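Local coordinates for ABC transporter ATP-binding protein (Sulfolobus tokodaii, PDB 2PJZ), which probably binds and hydrolyses ATP as the nucleotide-binding component of an ABC transporter, putatively one that moves cobalt, at residues D153-N158 against G178-H183; A162-I167 against L185-L190; Y170-G175 against Y191-A196. All blocks are in the same frame, centred on the assembly; numbering follows the deposited sequence.

Contact 1: residues D153-N158 against G178-H183; sequences DEPFEN and GILVTH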
loop_
_atom_site.group_PDB
_atom_site.type_symbol
_atom_site.label_atom_id
_atom_site.label_comp_id
_atom_site.label_asym_id
_atom_site.label_seq_id
_atom_site.Cartn_x
_atom_site.Cartn_y
_atom_site.Cartn_z
ATOM N N ASP A 153 0.273 -4.162 -0.184
ATOM C CA ASP A 153 -0.224 -3.893 -1.543
ATOM C C ASP A 153 -1.723 -4.261 -1.664
ATOM O O ASP A 153 -2.125 -5.401 -1.400
ATOM C CB ASP A 153 0.590 -4.690 -2.549
ATOM C CG ASP A 153 0.235 -4.353 -3.995
ATOM O OD1 ASP A 153 -0.121 -3.194 -4.285
ATOM O OD2 ASP A 153 0.296 -5.270 -4.816
ATOM N N GLU A 154 -2.533 -3.298 -2.079
ATOM C CA GLU A 154 -3.953 -3.541 -2.453
ATOM C C GLU A 154 -4.650 -4.586 -1.596
ATOM O O GLU A 154 -5.134 -5.605 -2.137
ATOM C CB GLU A 154 -4.052 -3.971 -3.928
ATOM C CG GLU A 154 -3.644 -2.892 -4.889
ATOM C CD GLU A 154 -4.717 -1.821 -5.077
ATOM O OE1 GLU A 154 -5.728 -1.789 -4.323
ATOM O OE2 GLU A 154 -4.508 -1.000 -5.988
ATOM N N PRO A 155 -4.717 -4.367 -0.268
ATOM C CA PRO A 155 -5.212 -5.457 0.579
ATOM C C PRO A 155 -6.732 -5.703 0.441
ATOM O O PRO A 155 -7.235 -6.666 0.990
ATOM C CB PRO A 155 -4.872 -4.992 2.000
ATOM C CG PRO A 155 -4.805 -3.490 1.916
ATOM C CD PRO A 155 -4.337 -3.164 0.515
ATOM N N PHE A 156 -7.420 -4.860 -0.324
ATOM C CA PHE A 156 -8.890 -4.889 -0.371
ATOM C C PHE A 156 -9.419 -5.287 -1.738
ATOM O O PHE A 156 -10.630 -5.475 -1.910
ATOM C CB PHE A 156 -9.473 -3.518 -0.019
ATOM C CG PHE A 156 -8.883 -2.889 1.216
ATOM C CD1 PHE A 156 -9.168 -3.390 2.475
ATOM C CD2 PHE A 156 -8.072 -1.758 1.107
ATOM C CE1 PHE A 156 -8.640 -2.797 3.621
ATOM C CE2 PHE A 156 -7.541 -1.154 2.241
ATOM C CZ PHE A 156 -7.826 -1.678 3.498
ATOM N N GLU A 157 -8.528 -5.414 -2.710
ATOM C CA GLU A 157 -8.961 -5.661 -4.077
ATOM C C GLU A 157 -9.468 -7.092 -4.207
ATOM O O GLU A 157 -8.858 -8.012 -3.689
ATOM C CB GLU A 157 -7.839 -5.337 -5.058
ATOM C CG GLU A 157 -8.252 -5.409 -6.508
ATOM C CD GLU A 157 -7.356 -4.596 -7.435
ATOM O OE1 GLU A 157 -6.208 -4.263 -7.061
ATOM O OE2 GLU A 157 -7.812 -4.290 -8.557
ATOM N N ASN A 158 -10.635 -7.275 -4.845
ATOM C CA ASN A 158 -11.241 -8.620 -4.979
ATOM C C ASN A 158 -11.726 -9.232 -3.645
ATOM O O ASN A 158 -11.992 -10.445 -3.551
ATOM C CB ASN A 158 -10.267 -9.578 -5.702
ATOM C CG ASN A 158 -9.754 -9.004 -7.015
ATOM O OD1 ASN A 158 -10.541 -8.547 -7.860
ATOM N ND2 ASN A 158 -8.429 -9.003 -7.189
ATOM N N GLY A 178 4.092 1.920 8.463
ATOM C CA GLY A 178 4.249 1.303 7.147
ATOM C C GLY A 178 3.520 2.034 6.065
ATOM O O GLY A 178 3.162 3.217 6.197
ATOM N N ILE A 179 3.317 1.329 4.957
ATOM C CA ILE A 179 2.786 1.961 3.756
ATOM C C ILE A 179 1.753 1.006 3.224
ATOM O O ILE A 179 2.003 -0.193 3.109
ATOM C CB ILE A 179 3.902 2.205 2.689
ATOM C CG1 ILE A 179 4.859 3.319 3.150
ATOM C CG2 ILE A 179 3.267 2.618 1.301
ATOM C CD1 ILE A 179 6.159 3.345 2.313
ATOM N N LEU A 180 0.570 1.539 2.907
ATOM C CA LEU A 180 -0.490 0.754 2.310
ATOM C C LEU A 180 -0.724 1.377 0.947
ATOM O O LEU A 180 -0.955 2.565 0.874
ATOM C CB LEU A 180 -1.774 0.877 3.146
ATOM C CG LEU A 180 -2.982 0.003 2.758
ATOM C CD1 LEU A 180 -3.947 -0.154 3.955
ATOM C CD2 LEU A 180 -3.741 0.573 1.535
ATOM N N VAL A 181 -0.682 0.591 -0.129
ATOM C CA VAL A 181 -0.943 1.165 -1.438
ATOM C C VAL A 181 -2.259 0.664 -2.029
ATOM O O VAL A 181 -2.580 -0.508 -1.909
ATOM C CB VAL A 181 0.229 0.964 -2.469
ATOM C CG1 VAL A 181 1.590 1.337 -1.848
ATOM C CG2 VAL A 181 0.270 -0.435 -3.016
ATOM N N THR A 182 -2.992 1.568 -2.687
ATOM C CA THR A 182 -4.295 1.216 -3.268
ATOM C C THR A 182 -4.754 2.188 -4.328
ATOM O O THR A 182 -4.402 3.384 -4.294
ATOM C CB THR A 182 -5.401 1.095 -2.174
ATOM O OG1 THR A 182 -6.601 0.563 -2.768
ATOM C CG2 THR A 182 -5.685 2.472 -1.533
ATOM N N HIS A 183 -5.560 1.678 -5.273
ATOM C CA HIS A 183 -6.207 2.529 -6.264
ATOM C C HIS A 183 -7.700 2.730 -5.898
ATOM O O HIS A 183 -8.408 3.512 -6.544
ATOM C CB HIS A 183 -6.070 1.914 -7.674
ATOM C CG HIS A 183 -6.896 0.683 -7.885
ATOM N ND1 HIS A 183 -8.169 0.725 -8.415
ATOM C CD2 HIS A 183 -6.634 -0.627 -7.648
ATOM C CE1 HIS A 183 -8.660 -0.498 -8.487
ATOM N NE2 HIS A 183 -7.754 -1.339 -8.026
#
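Leu180 lies with its branched end against the ring of Pro155, its CD2 3.9 Å from Pro155 CD, while its CD1 reaches on to Phe156 CE2 at 4.1 Å. Pro155 CG also sits over one face of the Phe156 ring, toward its rim, so the three side chains form a compact apolar cluster next to Ile171 of helix 161-173. Asp153 and Val181, parallel bridge partners, project from the other face of the sheet toward helix 43-50. There Asp153 OD1 is hydrogen-bonded to Thr44 OG1 of the probable P-loop. Strand pairing runs on to Glu154, whose N donates to Val181 O over 2.8 Å. Beyond that bond the chain enters a type I turn, Glu154 to Glu157, and polar ends take over. A bend at chi2 (-77°) folds the Glu154 carboxylate across Thr182, where OE1 receives a bond from Thr182 OG1 (3.0 Å) from above the carboxylate plane. Glu157 meets His183 instead. The imidazole donates through NE2 to Glu157 OE2, 3.0 Å away and close to the ring plane, with an N-H...O angle of 158°, yet it too comes down on the carboxylate from above. Asp153, Glu154 and His183 fall where ABC ATPases carry the Walker B aspartate, the glutamate after it and the switch histidine. The bond to Glu157 probably limits the rotation of an imidazole that, in relatives, faces the nucleotide.

Contact 2: residues A162-I167 against L185-L190; sequences ARRHVI and LDMLNL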
loop_
_atom_site.group_PDB
_atom_site.type_symbol
_atom_site.label_atom_id
_atom_site.label_comp_id
_atom_site.label_asym_id
_atom_site.label_seq_id
_atom_site.Cartn_x
_atom_site.Cartn_y
_atom_site.Cartn_z
ATOM N N ALA A 162 -17.741 -7.442 3.595
ATOM C CA ALA A 162 -17.652 -7.925 4.971
ATOM C C ALA A 162 -16.214 -8.261 5.366
ATOM O O ALA A 162 -15.742 -7.854 6.430
ATOM C CB ALA A 162 -18.584 -9.142 5.193
ATOM N N ARG A 163 -15.518 -8.987 4.495
ATOM C CA ARG A 163 -14.130 -9.366 4.763
ATOM C C ARG A 163 -13.168 -8.179 4.669
ATOM O O ARG A 163 -12.134 -8.176 5.322
ATOM C CB ARG A 163 -13.691 -10.523 3.865
ATOM C CG ARG A 163 -14.354 -11.814 4.293
ATOM C CD ARG A 163 -14.115 -12.936 3.327
ATOM N NE ARG A 163 -15.024 -14.031 3.640
ATOM C CZ ARG A 163 -14.905 -15.268 3.186
ATOM N NH1 ARG A 163 -13.904 -15.590 2.375
ATOM N NH2 ARG A 163 -15.807 -16.185 3.530
ATOM N N ARG A 164 -13.523 -7.173 3.881
ATOM C CA ARG A 164 -12.765 -5.922 3.871
ATOM C C ARG A 164 -12.754 -5.259 5.244
ATOM O O ARG A 164 -11.722 -4.735 5.700
ATOM C CB ARG A 164 -13.317 -4.949 2.846
ATOM C CG ARG A 164 -12.918 -5.248 1.414
ATOM C CD ARG A 164 -13.634 -4.310 0.482
ATOM N NE ARG A 164 -12.976 -4.266 -0.819
ATOM C CZ ARG A 164 -13.133 -3.299 -1.719
ATOM N NH1 ARG A 164 -13.956 -2.281 -1.487
ATOM N NH2 ARG A 164 -12.474 -3.358 -2.864
ATOM N N HIS A 165 -13.917 -5.269 5.894
ATOM C CA HIS A 165 -14.057 -4.731 7.232
ATOM C C HIS A 165 -13.304 -5.516 8.279
ATOM O O HIS A 165 -12.705 -4.925 9.186
ATOM C CB HIS A 165 -15.543 -4.605 7.583
ATOM C CG HIS A 165 -16.147 -3.351 7.045
ATOM N ND1 HIS A 165 -16.432 -3.187 5.706
ATOM C CD2 HIS A 165 -16.422 -2.168 7.641
ATOM C CE1 HIS A 165 -16.909 -1.971 5.509
ATOM N NE2 HIS A 165 -16.897 -1.327 6.663
ATOM N N VAL A 166 -13.323 -6.837 8.158
ATOM C CA VAL A 166 -12.568 -7.704 9.061
ATOM C C VAL A 166 -11.044 -7.469 8.918
ATOM O O VAL A 166 -10.347 -7.234 9.919
ATOM C CB VAL A 166 -12.947 -9.193 8.876
ATOM C CG1 VAL A 166 -12.033 -10.083 9.699
ATOM C CG2 VAL A 166 -14.408 -9.418 9.329
ATOM N N ILE A 167 -10.545 -7.481 7.683
ATOM C CA ILE A 167 -9.103 -7.308 7.467
ATOM C C ILE A 167 -8.640 -5.884 7.836
ATOM O O ILE A 167 -7.535 -5.702 8.306
ATOM C CB ILE A 167 -8.665 -7.736 6.031
ATOM C CG1 ILE A 167 -7.156 -8.043 5.977
ATOM C CG2 ILE A 167 -9.051 -6.678 4.995
ATOM C CD1 ILE A 167 -6.723 -9.206 6.813
ATOM N N LEU A 185 -10.905 3.861 -3.885
ATOM C CA LEU A 185 -11.272 5.015 -3.082
ATOM C C LEU A 185 -12.377 4.684 -2.084
ATOM O O LEU A 185 -12.550 5.392 -1.091
ATOM C CB LEU A 185 -11.704 6.162 -4.003
ATOM C CG LEU A 185 -10.690 6.704 -5.005
ATOM C CD1 LEU A 185 -11.392 7.611 -5.979
ATOM C CD2 LEU A 185 -9.522 7.446 -4.334
ATOM N N ASP A 186 -13.111 3.598 -2.341
ATOM C CA ASP A 186 -14.245 3.203 -1.498
ATOM C C ASP A 186 -13.827 2.694 -0.110
ATOM O O ASP A 186 -14.668 2.466 0.765
ATOM C CB ASP A 186 -15.152 2.194 -2.244
ATOM C CG ASP A 186 -14.469 0.836 -2.525
ATOM O OD1 ASP A 186 -13.282 0.640 -2.170
ATOM O OD2 ASP A 186 -15.141 -0.062 -3.104
ATOM N N MET A 187 -12.519 2.526 0.093
ATOM C CA MET A 187 -12.031 2.036 1.359
ATOM C C MET A 187 -11.529 3.124 2.309
ATOM O O MET A 187 -11.307 2.862 3.497
ATOM C CB MET A 187 -10.939 0.989 1.137
ATOM C CG MET A 187 -11.090 -0.111 2.153
ATOM S SD MET A 187 -12.460 -1.093 1.571
ATOM C CE MET A 187 -13.485 -1.248 3.047
ATOM N N LEU A 188 -11.381 4.341 1.797
ATOM C CA LEU A 188 -10.779 5.428 2.572
ATOM C C LEU A 188 -11.568 5.838 3.814
ATOM O O LEU A 188 -10.982 6.370 4.759
ATOM C CB LEU A 188 -10.515 6.641 1.688
ATOM C CG LEU A 188 -9.451 6.479 0.595
ATOM C CD1 LEU A 188 -9.411 7.730 -0.274
ATOM C CD2 LEU A 188 -8.059 6.175 1.191
ATOM N N ASN A 189 -12.889 5.584 3.809
ATOM C CA ASN A 189 -13.768 5.980 4.908
ATOM C C ASN A 189 -13.443 5.228 6.186
ATOM O O ASN A 189 -13.888 5.604 7.266
ATOM C CB ASN A 189 -15.225 5.717 4.536
ATOM C CG ASN A 189 -15.510 4.246 4.393
ATOM O OD1 ASN A 189 -15.421 3.687 3.294
ATOM N ND2 ASN A 189 -15.788 3.588 5.511
ATOM N N LEU A 190 -12.703 4.136 6.057
ATOM C CA LEU A 190 -12.253 3.388 7.235
ATOM C C LEU A 190 -10.874 3.858 7.705
ATOM O O LEU A 190 -10.365 3.373 8.711
ATOM C CB LEU A 190 -12.209 1.887 6.931
ATOM C CG LEU A 190 -13.544 1.128 6.904
ATOM C CD1 LEU A 190 -13.267 -0.322 6.569
ATOM C CD2 LEU A 190 -14.274 1.245 8.247
#
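Arg164 crosses Met187 obliquely and ends on Asp186, tying the helix of a beta-alpha-beta crossover in this P-loop NTPase fold to the loop that follows its second strand. The tight part is the arginine's aliphatic stem. Met187, bent at chi2 and chi3, folds its thioether against that stem, SD reaching Arg164 CD at 3.6 Å and CE reaching Arg164 CB at 3.7 Å. Met187 is buried, with Phe156 also packed on it. Toward the surface the contact becomes polar and more open. An extended chain from CG to NE carries the guanidinium out to Asp186, whose carboxylate stands nearly perpendicular to it, the planes 87° apart. NH1 forms the salt bridge, with a bond of 3.0 Å to Asp186 OD2 that lies in the guanidinium plane and a weak one of 3.1 Å to Asp186 OD1. The other nitrogens are engaged as well, NE by Phe156 O and NH2 by Glu184 OE1, which together hold the group against rotation. Replacing Arg164 with a leucine would probably leave Asp186 and Glu184 without their cationic mate and Phe156 O without this donor. One turn along the loop, Leu190 meets the partly exposed His165, whose ND1 is bonded back to Ala161 O. Leu190 CD1 sits over one face of the His165 imidazole in a CH-pi contact, 3.9 Å from the ring centroid and 17° off the normal.

Contact 3: residues Y170-G175 against Y191-A196; sequences YIKEYG and YKEYKA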
loop_
_atom_site.group_PDB
_atom_site.type_symbol
_atom_site.label_atom_id
_atom_site.label_comp_id
_atom_site.label_asym_id
_atom_site.label_seq_id
_atom_site.Cartn_x
_atom_site.Cartn_y
_atom_site.Cartn_z
ATOM N N TYR A 170 -7.772 -5.663 11.418
ATOM C CA TYR A 170 -6.424 -6.201 11.708
ATOM C C TYR A 170 -5.291 -5.295 11.208
ATOM O O TYR A 170 -4.243 -5.183 11.848
ATOM C CB TYR A 170 -6.283 -7.600 11.123
ATOM C CG TYR A 170 -7.030 -8.643 11.915
ATOM C CD1 TYR A 170 -6.706 -8.891 13.246
ATOM C CD2 TYR A 170 -8.041 -9.398 11.324
ATOM C CE1 TYR A 170 -7.385 -9.852 13.979
ATOM C CE2 TYR A 170 -8.732 -10.364 12.051
ATOM C CZ TYR A 170 -8.400 -10.580 13.370
ATOM O OH TYR A 170 -9.083 -11.547 14.073
ATOM N N ILE A 171 -5.505 -4.697 10.041
ATOM C CA ILE A 171 -4.561 -3.735 9.457
ATOM C C ILE A 171 -4.372 -2.581 10.433
ATOM O O ILE A 171 -3.261 -2.102 10.640
ATOM C CB ILE A 171 -5.060 -3.258 8.038
ATOM C CG1 ILE A 171 -4.905 -4.404 7.034
ATOM C CG2 ILE A 171 -4.331 -1.970 7.565
ATOM C CD1 ILE A 171 -5.554 -4.186 5.665
ATOM N N LYS A 172 -5.456 -2.141 11.062
ATOM C CA LYS A 172 -5.378 -1.007 11.972
ATOM C C LYS A 172 -4.741 -1.370 13.311
ATOM O O LYS A 172 -4.052 -0.538 13.924
ATOM C CB LYS A 172 -6.739 -0.311 12.088
ATOM C CG LYS A 172 -7.197 0.269 10.707
ATOM C CD LYS A 172 -8.706 0.626 10.666
ATOM C CE LYS A 172 -9.023 1.943 11.340
ATOM N NZ LYS A 172 -10.487 2.255 11.109
ATOM N N GLU A 173 -4.926 -2.622 13.731
ATOM C CA GLU A 173 -4.414 -3.095 15.021
ATOM C C GLU A 173 -2.943 -3.504 14.985
ATOM O O GLU A 173 -2.207 -3.261 15.953
ATOM C CB GLU A 173 -5.266 -4.247 15.548
ATOM C CG GLU A 173 -4.666 -4.920 16.789
ATOM C CD GLU A 173 -5.589 -5.921 17.424
ATOM O OE1 GLU A 173 -6.531 -6.384 16.722
ATOM O OE2 GLU A 173 -5.363 -6.247 18.626
ATOM N N TYR A 174 -2.514 -4.100 13.873
ATOM C CA TYR A 174 -1.154 -4.621 13.750
ATOM C C TYR A 174 -0.276 -3.818 12.760
ATOM O O TYR A 174 -0.788 -3.078 11.890
ATOM C CB TYR A 174 -1.208 -6.116 13.402
ATOM C CG TYR A 174 -1.844 -6.937 14.501
ATOM C CD1 TYR A 174 -1.127 -7.253 15.653
ATOM C CD2 TYR A 174 -3.176 -7.359 14.415
ATOM C CE1 TYR A 174 -1.703 -7.988 16.683
ATOM C CE2 TYR A 174 -3.773 -8.110 15.455
ATOM C CZ TYR A 174 -3.023 -8.414 16.580
ATOM O OH TYR A 174 -3.562 -9.148 17.623
ATOM N N GLY A 175 1.041 -3.923 12.916
ATOM C CA GLY A 175 1.995 -3.083 12.155
ATOM C C GLY A 175 1.811 -1.572 12.336
ATOM O O GLY A 175 1.253 -0.911 11.480
ATOM N N TYR A 191 -10.282 4.810 6.984
ATOM C CA TYR A 191 -8.913 5.232 7.268
ATOM C C TYR A 191 -8.762 6.726 7.469
ATOM O O TYR A 191 -7.717 7.280 7.159
ATOM C CB TYR A 191 -7.958 4.704 6.185
ATOM C CG TYR A 191 -7.812 3.218 6.266
ATOM C CD1 TYR A 191 -6.803 2.634 7.036
ATOM C CD2 TYR A 191 -8.727 2.374 5.622
ATOM C CE1 TYR A 191 -6.693 1.248 7.137
ATOM C CE2 TYR A 191 -8.623 1.000 5.724
ATOM C CZ TYR A 191 -7.601 0.442 6.473
ATOM O OH TYR A 191 -7.513 -0.925 6.559
ATOM N N LYS A 192 -9.784 7.357 8.059
ATOM C CA LYS A 192 -9.829 8.812 8.265
ATOM C C LYS A 192 -8.690 9.327 9.110
ATOM O O LYS A 192 -8.201 10.450 8.882
ATOM C CB LYS A 192 -11.162 9.234 8.920
ATOM C CG LYS A 192 -12.379 8.810 8.150
ATOM C CD LYS A 192 -13.692 9.097 8.922
ATOM C CE LYS A 192 -14.876 8.973 7.966
ATOM N NZ LYS A 192 -16.148 9.475 8.601
ATOM N N GLU A 193 -8.240 8.521 10.063
ATOM C CA GLU A 193 -7.174 8.977 10.965
ATOM C C GLU A 193 -5.772 8.869 10.337
ATOM O O GLU A 193 -4.757 9.220 10.969
ATOM C CB GLU A 193 -7.267 8.258 12.333
ATOM C CG GLU A 193 -6.968 6.745 12.343
ATOM C CD GLU A 193 -8.118 5.800 11.930
ATOM O OE1 GLU A 193 -8.346 4.821 12.698
ATOM O OE2 GLU A 193 -8.746 5.979 10.852
ATOM N N TYR A 194 -5.722 8.429 9.080
ATOM C CA TYR A 194 -4.432 8.153 8.399
ATOM C C TYR A 194 -4.060 9.263 7.465
ATOM O O TYR A 194 -4.924 10.043 7.085
ATOM C CB TYR A 194 -4.508 6.836 7.631
ATOM C CG TYR A 194 -4.535 5.661 8.540
ATOM C CD1 TYR A 194 -3.640 4.609 8.393
ATOM C CD2 TYR A 194 -5.477 5.589 9.562
ATOM C CE1 TYR A 194 -3.686 3.510 9.284
ATOM C CE2 TYR A 194 -5.513 4.540 10.437
ATOM C CZ TYR A 194 -4.630 3.508 10.309
ATOM O OH TYR A 194 -4.741 2.486 11.223
ATOM N N LYS A 195 -2.770 9.371 7.129
ATOM C CA LYS A 195 -2.309 10.321 6.136
ATOM C C LYS A 195 -2.207 9.597 4.790
ATOM O O LYS A 195 -1.878 8.393 4.748
ATOM C CB LYS A 195 -0.923 10.878 6.482
ATOM C CG LYS A 195 -0.864 11.753 7.747
ATOM C CD LYS A 195 0.543 12.317 7.881
ATOM C CE LYS A 195 0.786 12.864 9.282
ATOM N NZ LYS A 195 2.235 12.660 9.578
ATOM N N ALA A 196 -2.491 10.349 3.731
ATOM C CA ALA A 196 -2.347 9.908 2.339
ATOM C C ALA A 196 -1.385 10.748 1.488
ATOM O O ALA A 196 -1.223 11.975 1.647
ATOM C CB ALA A 196 -3.755 9.844 1.633
#
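Lys172 runs obliquely past two tyrosines at once: its CG touches Tyr194 OH at 3.3 Å and Tyr191 CE1 at 3.7 Å. The two phenol rings are themselves turned against each other, for Tyr191 brings its CD1 edge down over the centre of one face of Tyr194, 3.8 Å above the plane. They start from opposite ends of a type I turn, closed by Tyr194 N donating to Tyr191 O, and both reach toward helix 161-173. Their first torsions are alike, but their backbones and chi2 angles differ, and the ring planes end up nearly perpendicular, edge to face. Ile171 approaches Tyr191 quite differently from the lysine. The side chains cross at about a right angle, and the CG2 methyl meets the hydroxyl end of the ring near its plane, 3.5 Å from Tyr191 OH. That hydroxyl is bonded to Ser168 OG, one turn back along the helix, while Tyr194 OH is hydrogen-bonded to Lys32 NZ, so both buried phenols have polar partners. Past the rings, Lys172 bends at chi3 (79°). NZ thereby comes close to the normal of the Tyr191 ring, but at 5.5 Å from the centroid any cation-pi attraction is weak. Its stronger partner is Leu190 O, to which it is hydrogen-bonded. The exposed Glu193 adds a long ion pair, its OE1 3.7 Å from Lys172 NZ. Tyr194 leads directly into strand 195-200, which pairs with strand 32-36 through Lys195 and Ile34. Helix 161-173, the crossover helix between parallel strands 149-153 and 177-182, thus packs against the turn entering strand 195-200, consistent with the layered alpha/beta core of the P-loop NTPase fold.

In the fold
The centre of contact 1 lies about 4 Å from the centre of the chain, where two parallel strands of the mixed sheet end, and combines strand pairing with carboxylate and imidazole bonds at the probable nucleotide site. Contacts 2 and 3 hold successive turns of helix 161-173 against the chain that follows strand 177-182. The first is a surface contact that sets a salt bridge beside thioether packing and a CH-pi contact, the second largely buried and aromatic, with its charges on the solvent side. Phe156 connects all three: its carbonyl O accepts from Arg164 NE, and its ring packs on Met187 and, at CZ, on Tyr191 OH. Contacts 2 and 3 also meet directly through Leu190 O and Lys172 NZ.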